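Side-chain contacts in carbohydrate-binding protein (Flavonifractor plautii, PDB 6N1B), which probably removes the acetyl group from N-acetylgalactosamine of the blood group A antigen, and is captured here with the blood group B trisaccharide: residues P39-D44 / S104-P109; G162-Y167 / R172-P177; H302-T305 / N311-Q314; Y340-S345 / T351-Y356. One frame throughout, in Å; residues are numbered along the deposited sequence.

Contact 1. Residues P39-D44 / S104-P109; sequences PAYYSD and SNPIEP
Asn-105 meets Tyr-41 through its backbone rather than its side chain: its carbonyl O lies 3.8 Å from Tyr-41 CB, an approach oblique to the phenol ring. The amide end of Asn-105 is engaged elsewhere, OD1 with Ile-88 N and ND2 with Glu-99. The peptide bond to Pro-106 is cis, and the proline that follows sets its CD over one face of the Tyr-41 ring, off its centre. Pro-106 CD carries this CH-pi contact, 3.8 Å from the ring centroid of Tyr-41 and only 17° off the ring normal, while CG of the same proline reaches over the CD1-CE1 side at 4.1 Å from Tyr-41 CE1. With chi1 77° and chi2 -81° the tyrosine ring is turned so that this face meets the proline. Its hydroxyl extends beyond the proline to Gln-110 and Asn-85, which help to fix how the ring is turned. Farther along, the loop runs against strand 87-91, where Ile-107 packs on Ile-88. No hydrogen bond joins the two loops, so they meet by dispersion and by the weak attraction of a C-H next to an amide nitrogen, probably slightly acidic, for the aromatic face.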
loop_
_atom_site.group_PDB
_atom_site.type_symbol
_atom_site.label_atom_id
_atom_site.label_comp_id
_atom_site.label_asym_id
_atom_site.label_seq_id
_atom_site.Cartn_x
_atom_site.Cartn_y
_atom_site.Cartn_z
ATOM N N PRO A 39 13.506 -7.401 -2.997
ATOM C CA PRO A 39 14.730 -6.810 -3.527
ATOM C C PRO A 39 14.575 -5.318 -3.695
ATOM O O PRO A 39 13.522 -4.825 -4.114
ATOM C CB PRO A 39 14.916 -7.565 -4.812
ATOM C CG PRO A 39 13.533 -7.838 -5.264
ATOM C CD PRO A 39 12.723 -8.081 -4.040
ATOM N N ALA A 40 15.559 -4.551 -3.342
ATOM C CA ALA A 40 15.600 -3.163 -3.653
ATOM C C ALA A 40 16.795 -2.866 -4.555
ATOM O O ALA A 40 17.913 -3.358 -4.347
ATOM C CB ALA A 40 15.734 -2.273 -2.419
ATOM N N TYR A 41 16.565 -1.993 -5.545
ATOM C CA TYR A 41 17.587 -1.766 -6.623
ATOM C C TYR A 41 18.787 -0.990 -6.134
ATOM O O TYR A 41 19.821 -1.013 -6.779
ATOM C CB TYR A 41 16.965 -1.097 -7.871
ATOM C CG TYR A 41 16.738 0.408 -7.640
ATOM C CD1 TYR A 41 15.644 0.920 -6.946
ATOM C CD2 TYR A 41 17.652 1.358 -8.108
ATOM C CE1 TYR A 41 15.524 2.263 -6.723
ATOM C CE2 TYR A 41 17.499 2.709 -7.885
ATOM C CZ TYR A 41 16.393 3.121 -7.188
ATOM O OH TYR A 41 16.236 4.489 -6.961
ATOM N N TYR A 42 18.633 -0.172 -5.094
ATOM C CA TYR A 42 19.623 0.805 -4.731
ATOM C C TYR A 42 20.888 0.195 -4.157
ATOM O O TYR A 42 20.863 -0.904 -3.551
ATOM C CB TYR A 42 19.071 1.886 -3.771
ATOM C CG TYR A 42 18.737 1.382 -2.398
ATOM C CD1 TYR A 42 19.765 1.254 -1.442
ATOM C CD2 TYR A 42 17.464 1.047 -1.986
ATOM C CE1 TYR A 42 19.527 0.672 -0.257
ATOM C CE2 TYR A 42 17.212 0.495 -0.790
ATOM C CZ TYR A 42 18.220 0.319 0.125
ATOM O OH TYR A 42 17.955 -0.285 1.369
ATOM N N SER A 43 22.000 0.933 -4.288
ATOM C CA SER A 43 23.215 0.604 -3.584
ATOM C C SER A 43 23.800 1.886 -3.042
ATOM O O SER A 43 24.181 2.746 -3.771
ATOM C CB SER A 43 24.184 -0.081 -4.628
ATOM O OG SER A 43 25.412 -0.443 -3.961
ATOM N N ASP A 44 23.894 1.998 -1.726
ATOM C CA ASP A 44 24.232 3.234 -1.058
ATOM C C ASP A 44 25.021 2.770 0.221
ATOM O O ASP A 44 24.480 2.133 1.061
ATOM C CB ASP A 44 22.972 4.029 -0.660
ATOM C CG ASP A 44 23.299 5.352 -0.046
ATOM O OD1 ASP A 44 24.291 5.481 0.740
ATOM O OD2 ASP A 44 22.595 6.360 -0.303
ATOM N N SER A 104 12.890 -5.036 -15.179
ATOM C CA SER A 104 13.878 -4.161 -14.583
ATOM C C SER A 104 13.277 -3.216 -13.596
ATOM O O SER A 104 12.506 -2.280 -13.959
ATOM C CB SER A 104 14.528 -3.296 -15.737
ATOM O OG SER A 104 15.470 -2.389 -15.208
ATOM N N ASN A 105 13.553 -3.430 -12.299
ATOM C CA ASN A 105 13.077 -2.529 -11.238
ATOM C C ASN A 105 14.088 -1.354 -11.080
ATOM O O ASN A 105 15.300 -1.545 -11.283
ATOM C CB ASN A 105 12.928 -3.300 -9.939
ATOM C CG ASN A 105 11.599 -3.970 -9.862
ATOM O OD1 ASN A 105 10.547 -3.393 -10.228
ATOM N ND2 ASN A 105 11.558 -5.205 -9.280
ATOM N N PRO A 106 13.614 -0.202 -10.697
ATOM C CA PRO A 106 12.176 0.125 -10.462
ATOM C C PRO A 106 11.455 0.289 -11.828
ATOM O O PRO A 106 12.055 0.622 -12.845
ATOM C CB PRO A 106 12.272 1.415 -9.664
ATOM C CG PRO A 106 13.467 2.100 -10.225
ATOM C CD PRO A 106 14.464 0.968 -10.519
ATOM N N ILE A 107 10.138 0.159 -11.753
ATOM C CA ILE A 107 9.305 0.349 -12.942
ATOM C C ILE A 107 9.119 1.794 -13.274
ATOM O O ILE A 107 8.702 2.144 -14.370
ATOM C CB ILE A 107 8.005 -0.473 -12.904
ATOM C CG1 ILE A 107 7.048 -0.062 -11.771
ATOM C CG2 ILE A 107 8.321 -1.970 -12.863
ATOM C CD1 ILE A 107 5.576 -0.344 -12.053
ATOM N N GLU A 108 9.274 2.674 -12.306
ATOM C CA GLU A 108 9.246 4.124 -12.448
ATOM C C GLU A 108 10.629 4.640 -12.048
ATOM O O GLU A 108 11.102 4.223 -10.979
ATOM C CB GLU A 108 8.150 4.727 -11.602
ATOM C CG GLU A 108 8.169 6.246 -11.481
ATOM C CD GLU A 108 7.941 7.010 -12.812
ATOM O OE1 GLU A 108 7.479 6.367 -13.758
ATOM O OE2 GLU A 108 8.220 8.242 -12.770
ATOM N N PRO A 109 11.283 5.446 -12.890
ATOM C CA PRO A 109 12.674 5.742 -12.574
ATOM C C PRO A 109 12.944 6.564 -11.325
ATOM O O PRO A 109 12.110 7.353 -10.864
ATOM C CB PRO A 109 13.169 6.508 -13.849
ATOM C CG PRO A 109 11.964 6.870 -14.573
ATOM C CD PRO A 109 10.845 5.975 -14.176
#

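Contact 2. Residues G162-Y167 / R172-P177; sequences GVPVTY and RVWSKP
A small hairpin-like excursion, inserted between strands 148-155 and 193-198 of one four-stranded sheet, is held together where residues 162-167 meet 172-177. The chain reverses in a type I beta turn from Pro-164 to Tyr-167, and Tyr-167 then faces Trp-174 as an antiparallel non-hydrogen-bonded pair. Beside that pair two bonds join Thr-166 to Ser-175. Ser-175 N donates to Thr-166 O at 3.0 Å, from above the carbonyl plane, and Thr-166 OG1 returns a short bond of 2.6 Å to Ser-175 O. With chi1 62°, OG1 of Thr-166 points to Ser-175 O and lies at the edge of the Trp-174 indole. Pro-164 crosses the indole at about a right angle, its CG 3.5 Å from Trp-174 NE1 and over one face of the ring. At the other end Tyr-167 and Arg-172 run alongside each other, with Tyr-167 OH 3.5 Å from Arg-172 CG and over a guanidinium face. Trp-174 stacks on Tyr-129, bonds through NE1 to Tyr-156 and packs on strands 131-140 and 148-155, whereas Arg-172 reaches Thr-194 on strand 193-198 and also Ile-247 O and Thr-248 OG1, in the loop before strand 253-254.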
loop_
_atom_site.group_PDB
_atom_site.type_symbol
_atom_site.label_atom_id
_atom_site.label_comp_id
_atom_site.label_asym_id
_atom_site.label_seq_id
_atom_site.Cartn_x
_atom_site.Cartn_y
_atom_site.Cartn_z
ATOM N N GLY A 162 3.631 0.539 -18.271
ATOM C CA GLY A 162 3.616 1.841 -18.905
ATOM C C GLY A 162 2.241 2.212 -19.436
ATOM O O GLY A 162 1.215 2.040 -18.784
ATOM N N VAL A 163 2.270 2.779 -20.616
ATOM C CA VAL A 163 1.069 3.323 -21.242
ATOM C C VAL A 163 0.597 2.402 -22.369
ATOM O O VAL A 163 1.381 2.163 -23.317
ATOM C CB VAL A 163 1.365 4.742 -21.814
ATOM C CG1 VAL A 163 0.082 5.339 -22.442
ATOM C CG2 VAL A 163 1.831 5.633 -20.656
ATOM N N PRO A 164 -0.596 1.856 -22.250
ATOM C CA PRO A 164 -1.076 0.918 -23.328
ATOM C C PRO A 164 -0.988 1.564 -24.702
ATOM O O PRO A 164 -1.326 2.743 -24.903
ATOM C CB PRO A 164 -2.520 0.626 -22.924
ATOM C CG PRO A 164 -2.505 0.757 -21.390
ATOM C CD PRO A 164 -1.605 1.995 -21.172
ATOM N N VAL A 165 -0.677 0.746 -25.688
ATOM C CA VAL A 165 -0.620 1.277 -27.034
ATOM C C VAL A 165 -1.990 1.583 -27.623
ATOM O O VAL A 165 -2.031 2.344 -28.614
ATOM C CB VAL A 165 0.172 0.321 -27.969
ATOM C CG1 VAL A 165 1.629 0.134 -27.508
ATOM C CG2 VAL A 165 -0.505 -1.008 -28.161
ATOM N N THR A 166 -3.078 1.082 -26.988
ATOM C CA THR A 166 -4.427 1.444 -27.391
ATOM C C THR A 166 -5.080 2.459 -26.450
ATOM O O THR A 166 -6.284 2.657 -26.432
ATOM C CB THR A 166 -5.348 0.219 -27.536
ATOM O OG1 THR A 166 -5.468 -0.450 -26.266
ATOM C CG2 THR A 166 -4.816 -0.752 -28.557
ATOM N N TYR A 167 -4.231 3.123 -25.606
ATOM C CA TYR A 167 -4.654 4.282 -24.858
ATOM C C TYR A 167 -4.381 5.529 -25.688
ATOM O O TYR A 167 -3.297 5.690 -26.243
ATOM C CB TYR A 167 -3.880 4.377 -23.560
ATOM C CG TYR A 167 -4.087 5.674 -22.761
ATOM C CD1 TYR A 167 -5.209 5.862 -21.999
ATOM C CD2 TYR A 167 -3.125 6.674 -22.822
ATOM C CE1 TYR A 167 -5.401 7.033 -21.284
ATOM C CE2 TYR A 167 -3.237 7.849 -22.078
ATOM C CZ TYR A 167 -4.427 7.990 -21.345
ATOM O OH TYR A 167 -4.619 9.167 -20.584
ATOM N N ARG A 172 -8.026 10.356 -23.357
ATOM C CA ARG A 172 -7.839 9.584 -22.109
ATOM C C ARG A 172 -8.638 8.323 -22.093
ATOM O O ARG A 172 -8.771 7.696 -21.042
ATOM C CB ARG A 172 -8.031 10.405 -20.826
ATOM C CG ARG A 172 -7.130 11.629 -20.758
ATOM C CD ARG A 172 -7.399 12.538 -19.551
ATOM N NE ARG A 172 -7.216 11.852 -18.273
ATOM C CZ ARG A 172 -6.045 11.761 -17.595
ATOM N NH1 ARG A 172 -4.936 12.245 -18.078
ATOM N NH2 ARG A 172 -6.055 11.149 -16.429
ATOM N N VAL A 173 -8.936 7.781 -23.297
ATOM C CA VAL A 173 -9.617 6.488 -23.374
ATOM C C VAL A 173 -8.673 5.343 -23.627
ATOM O O VAL A 173 -7.849 5.365 -24.579
ATOM C CB VAL A 173 -10.708 6.555 -24.471
ATOM C CG1 VAL A 173 -11.368 5.152 -24.803
ATOM C CG2 VAL A 173 -11.776 7.607 -24.101
ATOM N N TRP A 174 -8.777 4.343 -22.747
ATOM C CA TRP A 174 -8.073 3.080 -22.906
ATOM C C TRP A 174 -8.954 2.115 -23.663
ATOM O O TRP A 174 -9.950 1.624 -23.110
ATOM C CB TRP A 174 -7.719 2.578 -21.522
ATOM C CG TRP A 174 -6.944 1.284 -21.438
ATOM C CD1 TRP A 174 -6.332 0.588 -22.440
ATOM C CD2 TRP A 174 -6.759 0.509 -20.222
ATOM N NE1 TRP A 174 -5.697 -0.516 -21.893
ATOM C CE2 TRP A 174 -5.966 -0.594 -20.553
ATOM C CE3 TRP A 174 -7.201 0.656 -18.922
ATOM C CZ2 TRP A 174 -5.590 -1.550 -19.642
ATOM C CZ3 TRP A 174 -6.788 -0.289 -17.999
ATOM C CH2 TRP A 174 -6.003 -1.388 -18.346
ATOM N N SER A 175 -8.722 1.927 -24.938
ATOM C CA SER A 175 -9.526 1.010 -25.711
ATOM C C SER A 175 -9.091 -0.435 -25.492
ATOM O O SER A 175 -7.873 -0.686 -25.343
ATOM C CB SER A 175 -9.417 1.349 -27.202
ATOM O OG SER A 175 -10.051 2.599 -27.522
ATOM N N LYS A 176 -10.054 -1.318 -25.401
ATOM C CA LYS A 176 -9.710 -2.699 -25.174
ATOM C C LYS A 176 -8.901 -3.207 -26.393
ATOM O O LYS A 176 -9.302 -3.021 -27.552
ATOM C CB LYS A 176 -11.009 -3.516 -25.030
ATOM C CG LYS A 176 -11.825 -3.326 -23.780
ATOM C CD LYS A 176 -12.854 -4.488 -23.699
ATOM C CE LYS A 176 -13.884 -4.141 -22.680
ATOM N NZ LYS A 176 -14.814 -3.065 -23.103
ATOM N N PRO A 177 -7.819 -3.955 -26.114
ATOM C CA PRO A 177 -7.078 -4.570 -27.191
ATOM C C PRO A 177 -7.919 -5.531 -27.998
ATOM O O PRO A 177 -8.736 -6.277 -27.371
ATOM C CB PRO A 177 -5.923 -5.339 -26.514
ATOM C CG PRO A 177 -5.817 -4.721 -25.203
ATOM C CD PRO A 177 -7.177 -4.169 -24.820
#

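Contact 3. Residues H302-T305 / N311-Q314; sequences HLTT and NWEQ
Thr-305 and Glu-313 satisfy each other's backbone as an antiparallel hydrogen-bonded pair: Thr-305 N gives to Glu-313 O at 3.1 Å, and Glu-313 N gives to Thr-305 O at 2.9 Å. Glu-313 O has a second donor, a water at 2.9 Å that also lies 2.8 Å from Thr-305 OG1, so one carbonyl serves both strand and solvent. In the adjoining non-hydrogen-bonded pair, Thr-304 OG1 comes close to Gln-314 N, but the angle is poor; this hydroxyl bonds instead to Phe-258 O. Gln-314, extended from a CG anti to N (chi1 -179°), brings its amide up obliquely beside ND1 of His-302, the two planes 38° apart. NE2 of Gln-314 comes within 3.4 Å of His-302 ND1 without a hydrogen bond, and the amide is held by Gly-260 N at OE1 and Gly-316 O at NE2. Trp-312 turns its ring edge to the carbonyl of Thr-304, whose O is 3.6 Å from Trp-312 CZ3, has Thr-304 CG2 3.9 Å from its CE3 as an apolar contact, and meets Phe-258 edge-to-face. Strand 313-314 is the outer strand of its four-stranded sheet; strand 300-306 lies between it and strand 283-291, and Leu-303 packs against helix 396-404.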
loop_
_atom_site.group_PDB
_atom_site.type_symbol
_atom_site.label_atom_id
_atom_site.label_comp_id
_atom_site.label_asym_id
_atom_site.label_seq_id
_atom_site.Cartn_x
_atom_site.Cartn_y
_atom_site.Cartn_z
ATOM N N HIS A 302 -5.478 -0.083 12.647
ATOM C CA HIS A 302 -6.856 -0.328 13.043
ATOM C C HIS A 302 -7.675 -0.890 11.821
ATOM O O HIS A 302 -7.277 -0.576 10.713
ATOM C CB HIS A 302 -7.540 0.871 13.719
ATOM C CG HIS A 302 -7.162 1.062 15.156
ATOM N ND1 HIS A 302 -8.043 0.654 16.182
ATOM C CD2 HIS A 302 -6.095 1.592 15.766
ATOM C CE1 HIS A 302 -7.453 0.902 17.347
ATOM N NE2 HIS A 302 -6.286 1.459 17.125
ATOM N N LEU A 303 -8.750 -1.564 12.146
ATOM C CA LEU A 303 -9.658 -2.071 11.136
ATOM C C LEU A 303 -10.927 -1.202 11.107
ATOM O O LEU A 303 -11.471 -0.922 12.179
ATOM C CB LEU A 303 -10.008 -3.531 11.431
ATOM C CG LEU A 303 -10.699 -4.326 10.322
ATOM C CD1 LEU A 303 -9.695 -4.551 9.237
ATOM C CD2 LEU A 303 -11.289 -5.576 10.891
ATOM N N THR A 304 -11.419 -0.913 9.899
ATOM C CA THR A 304 -12.641 -0.127 9.780
ATOM C C THR A 304 -13.406 -0.713 8.586
ATOM O O THR A 304 -12.783 -1.170 7.614
ATOM C CB THR A 304 -12.332 1.357 9.680
ATOM O OG1 THR A 304 -13.595 2.058 9.674
ATOM C CG2 THR A 304 -11.451 1.770 8.546
ATOM N N THR A 305 -14.724 -0.707 8.624
ATOM C CA THR A 305 -15.519 -1.308 7.590
ATOM C C THR A 305 -16.650 -0.390 7.131
ATOM O O THR A 305 -17.012 0.561 7.876
ATOM C CB THR A 305 -16.101 -2.651 8.032
ATOM O OG1 THR A 305 -17.103 -2.486 9.031
ATOM C CG2 THR A 305 -15.081 -3.646 8.509
ATOM N N ASN A 311 -19.372 5.622 4.232
ATOM C CA ASN A 311 -19.689 5.708 5.661
ATOM C C ASN A 311 -19.120 4.529 6.381
ATOM O O ASN A 311 -19.488 3.385 6.038
ATOM C CB ASN A 311 -21.215 5.789 5.774
ATOM C CG ASN A 311 -21.754 6.988 5.041
ATOM O OD1 ASN A 311 -21.538 8.112 5.480
ATOM N ND2 ASN A 311 -22.425 6.749 3.902
ATOM N N TRP A 312 -18.204 4.786 7.289
ATOM C CA TRP A 312 -17.411 3.745 7.925
ATOM C C TRP A 312 -17.670 3.623 9.404
ATOM O O TRP A 312 -18.247 4.547 10.011
ATOM C CB TRP A 312 -15.917 4.083 7.724
ATOM C CG TRP A 312 -15.465 4.094 6.285
ATOM C CD1 TRP A 312 -15.700 5.073 5.367
ATOM C CD2 TRP A 312 -14.790 3.053 5.573
ATOM N NE1 TRP A 312 -15.208 4.740 4.127
ATOM C CE2 TRP A 312 -14.666 3.479 4.259
ATOM C CE3 TRP A 312 -14.316 1.794 5.933
ATOM C CZ2 TRP A 312 -14.070 2.646 3.250
ATOM C CZ3 TRP A 312 -13.781 0.997 4.963
ATOM C CH2 TRP A 312 -13.636 1.401 3.637
ATOM N N GLU A 313 -17.203 2.522 9.961
ATOM C CA GLU A 313 -17.175 2.364 11.433
ATOM C C GLU A 313 -15.978 1.509 11.781
ATOM O O GLU A 313 -15.849 0.381 11.338
ATOM C CB GLU A 313 -18.478 1.767 11.953
ATOM C CG GLU A 313 -18.555 1.726 13.508
ATOM C CD GLU A 313 -19.897 1.188 13.961
ATOM O OE1 GLU A 313 -20.654 1.944 14.344
ATOM O OE2 GLU A 313 -20.175 0.017 14.045
ATOM N N GLN A 314 -15.179 2.005 12.697
ATOM C CA GLN A 314 -14.054 1.258 13.225
ATOM C C GLN A 314 -14.548 0.058 13.950
ATOM O O GLN A 314 -15.542 0.084 14.645
ATOM C CB GLN A 314 -13.270 2.156 14.135
ATOM C CG GLN A 314 -11.990 1.457 14.751
ATOM C CD GLN A 314 -11.238 2.499 15.585
ATOM O OE1 GLN A 314 -10.800 3.518 15.058
ATOM N NE2 GLN A 314 -11.046 2.188 16.860
HETATM O O HOH W 1 -17.574 -1.858 11.746
#

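Contact 4. Residues Y340-S345 / T351-Y356; sequences YYEPGS and TMRVWY
This is a beta-hairpin contact in one blade of what the sheet topology indicates is a five-bladed beta-propeller, pairing the end of strand 333-342 with the start of strand 351-361. The blade is completed by strand 385-395 and, from the other end of the chain, by strand 30-31, a closure familiar from propellers. Two hydrogen-bonded pairs, Tyr-340 with Arg-353 and Glu-342 with Thr-351, flank the non-hydrogen-bonded pair of Tyr-341 and Met-352. Each hydrogen-bonded pair is doubled, with Tyr-340 N to Arg-353 O at 2.9 Å and Glu-342 N to Thr-351 O at 2.8 Å among the four bonds. On one face of the sheet Tyr-341 and Met-352 form a Met-aromatic contact at the ring edge, SD of Met-352 lying 4.1 Å from CD2 of Tyr-341; the tyrosine hydroxyl goes on to Asp-280. The other face carries Tyr-340, Glu-342, Thr-351 and Arg-353. There Trp-355 turns a ring edge to the start of Tyr-340, its CZ3 4.2 Å from Tyr-340 CB, while its CH2 lies over one face of the Arg-353 guanidinium. Hydrogen bonds to Tyr-391 OH at NE and Tyr-69 OH at NH1 probably limit the rotation of that group. A bend at chi3 (65°) turns the end of Arg-353 toward Glu-342, and the carboxylate and guanidinium planes stand 39° apart. In the resulting salt bridge, Arg-353 NH1 donates at 2.9 Å to the syn side of Glu-342 OE2; the oxygen lies almost in the guanidinium plane, while NH1 stands 32° out of the carboxylate plane.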
loop_
_atom_site.group_PDB
_atom_site.type_symbol
_atom_site.label_atom_id
_atom_site.label_comp_id
_atom_site.label_asym_id
_atom_site.label_seq_id
_atom_site.Cartn_x
_atom_site.Cartn_y
_atom_site.Cartn_z
ATOM N N TYR A 340 -5.381 -9.325 2.051
ATOM C CA TYR A 340 -6.374 -10.097 1.242
ATOM C C TYR A 340 -7.168 -10.918 2.225
ATOM O O TYR A 340 -6.604 -11.605 3.114
ATOM C CB TYR A 340 -5.662 -11.020 0.266
ATOM C CG TYR A 340 -6.500 -11.935 -0.540
ATOM C CD1 TYR A 340 -7.478 -11.396 -1.402
ATOM C CD2 TYR A 340 -6.435 -13.289 -0.394
ATOM C CE1 TYR A 340 -8.293 -12.246 -2.174
ATOM C CE2 TYR A 340 -7.244 -14.131 -1.230
ATOM C CZ TYR A 340 -8.188 -13.580 -2.028
ATOM O OH TYR A 340 -9.020 -14.386 -2.790
ATOM N N TYR A 341 -8.517 -10.872 2.092
ATOM C CA TYR A 341 -9.415 -11.787 2.788
ATOM C C TYR A 341 -9.538 -13.054 1.932
ATOM O O TYR A 341 -10.087 -12.980 0.831
ATOM C CB TYR A 341 -10.742 -11.133 3.051
ATOM C CG TYR A 341 -11.737 -12.008 3.733
ATOM C CD1 TYR A 341 -12.470 -12.933 2.958
ATOM C CD2 TYR A 341 -12.060 -11.910 5.066
ATOM C CE1 TYR A 341 -13.454 -13.720 3.545
ATOM C CE2 TYR A 341 -13.067 -12.624 5.671
ATOM C CZ TYR A 341 -13.751 -13.545 4.886
ATOM O OH TYR A 341 -14.735 -14.254 5.534
ATOM N N GLU A 342 -9.021 -14.144 2.453
ATOM C CA GLU A 342 -9.041 -15.427 1.741
ATOM C C GLU A 342 -10.290 -16.164 2.211
ATOM O O GLU A 342 -10.355 -16.600 3.343
ATOM C CB GLU A 342 -7.789 -16.174 2.011
ATOM C CG GLU A 342 -7.723 -17.484 1.279
ATOM C CD GLU A 342 -6.559 -17.648 0.366
ATOM O OE1 GLU A 342 -6.601 -18.572 -0.388
ATOM O OE2 GLU A 342 -5.603 -16.774 0.346
ATOM N N PRO A 343 -11.265 -16.375 1.301
ATOM C CA PRO A 343 -12.487 -17.080 1.790
ATOM C C PRO A 343 -12.180 -18.481 2.268
ATOM O O PRO A 343 -11.261 -19.112 1.752
ATOM C CB PRO A 343 -13.454 -17.084 0.606
ATOM C CG PRO A 343 -12.923 -16.074 -0.242
ATOM C CD PRO A 343 -11.443 -15.860 -0.075
ATOM N N GLY A 344 -12.973 -18.911 3.234
ATOM C CA GLY A 344 -12.919 -20.262 3.729
ATOM C C GLY A 344 -13.858 -21.169 3.022
ATOM O O GLY A 344 -14.586 -20.753 2.071
ATOM N N SER A 345 -13.971 -22.375 3.536
ATOM C CA SER A 345 -14.955 -23.306 2.960
ATOM C C SER A 345 -16.388 -22.991 3.352
ATOM O O SER A 345 -17.308 -23.349 2.619
ATOM C CB SER A 345 -14.697 -24.758 3.356
ATOM O OG SER A 345 -14.481 -24.831 4.712
ATOM N N THR A 351 -9.811 -16.048 6.116
ATOM C CA THR A 351 -8.544 -15.798 6.742
ATOM C C THR A 351 -8.057 -14.400 6.269
ATOM O O THR A 351 -8.009 -14.136 5.105
ATOM C CB THR A 351 -7.549 -16.884 6.327
ATOM O OG1 THR A 351 -8.001 -18.175 6.717
ATOM C CG2 THR A 351 -6.201 -16.649 6.946
ATOM N N MET A 352 -7.672 -13.580 7.277
ATOM C CA MET A 352 -7.093 -12.257 7.002
ATOM C C MET A 352 -5.582 -12.469 6.779
ATOM O O MET A 352 -4.882 -12.878 7.737
ATOM C CB MET A 352 -7.362 -11.337 8.140
ATOM C CG MET A 352 -8.755 -10.848 8.059
ATOM S SD MET A 352 -9.215 -9.637 6.851
ATOM C CE MET A 352 -8.463 -8.169 7.502
ATOM N N ARG A 353 -5.108 -12.123 5.596
ATOM C CA ARG A 353 -3.688 -12.230 5.185
ATOM C C ARG A 353 -3.155 -10.830 5.068
ATOM O O ARG A 353 -3.681 -10.076 4.244
ATOM C CB ARG A 353 -3.523 -13.028 3.943
ATOM C CG ARG A 353 -4.094 -14.461 4.043
ATOM C CD ARG A 353 -3.845 -15.282 2.820
ATOM N NE ARG A 353 -2.435 -15.524 2.613
ATOM C CZ ARG A 353 -1.979 -16.124 1.527
ATOM N NH1 ARG A 353 -2.762 -16.557 0.614
ATOM N NH2 ARG A 353 -0.621 -16.309 1.347
ATOM N N VAL A 354 -2.130 -10.463 5.863
ATOM C CA VAL A 354 -1.701 -9.076 5.964
ATOM C C VAL A 354 -0.246 -8.975 5.690
ATOM O O VAL A 354 0.595 -9.518 6.470
ATOM C CB VAL A 354 -2.079 -8.421 7.293
ATOM C CG1 VAL A 354 -1.641 -6.972 7.344
ATOM C CG2 VAL A 354 -3.604 -8.609 7.558
ATOM N N TRP A 355 0.174 -8.287 4.662
ATOM C CA TRP A 355 1.604 -7.928 4.358
ATOM C C TRP A 355 1.785 -6.584 4.958
ATOM O O TRP A 355 1.223 -5.578 4.498
ATOM C CB TRP A 355 1.866 -8.001 2.862
ATOM C CG TRP A 355 1.785 -9.394 2.292
ATOM C CD1 TRP A 355 2.854 -10.197 2.088
ATOM C CD2 TRP A 355 0.614 -10.140 1.874
ATOM N NE1 TRP A 355 2.387 -11.409 1.611
ATOM C CE2 TRP A 355 1.040 -11.393 1.431
ATOM C CE3 TRP A 355 -0.770 -9.860 1.801
ATOM C CZ2 TRP A 355 0.154 -12.360 1.003
ATOM C CZ3 TRP A 355 -1.629 -10.784 1.349
ATOM C CH2 TRP A 355 -1.170 -12.045 0.961
ATOM N N TYR A 356 2.526 -6.509 6.100
ATOM C CA TYR A 356 2.701 -5.277 6.827
ATOM C C TYR A 356 4.069 -4.723 6.701
ATOM O O TYR A 356 5.051 -5.477 6.823
ATOM C CB TYR A 356 2.273 -5.391 8.303
ATOM C CG TYR A 356 3.203 -6.087 9.285
ATOM C CD1 TYR A 356 3.144 -7.475 9.456
ATOM C CD2 TYR A 356 4.000 -5.388 10.074
ATOM C CE1 TYR A 356 3.925 -8.118 10.449
ATOM C CE2 TYR A 356 4.741 -5.977 11.077
ATOM C CZ TYR A 356 4.714 -7.306 11.303
ATOM O OH TYR A 356 5.410 -7.938 12.280
#

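How the contacts relate
The four contacts follow one another along the chain, and only contacts 3 and 4 touch: Leu-303 CD1 packs 4.2 Å from Met-352 CE, joining neighbouring sheets whose contact centres are about 17 Å apart. Contacts 1 and 2 come within about 7 Å at their nearest atoms, while contacts 1 and 3 lie on opposite sides of the chain's centre, about 35 Å between centres. None contains a residue of the glycan pocket or of the calcium sites at Asp-56 and Asp-120. The Tyr-41 side chain is about 13 Å from the bound fucose; those of Tyr-340 and Asn-311 lie near different calcium ions, about 9 and 7 Å away.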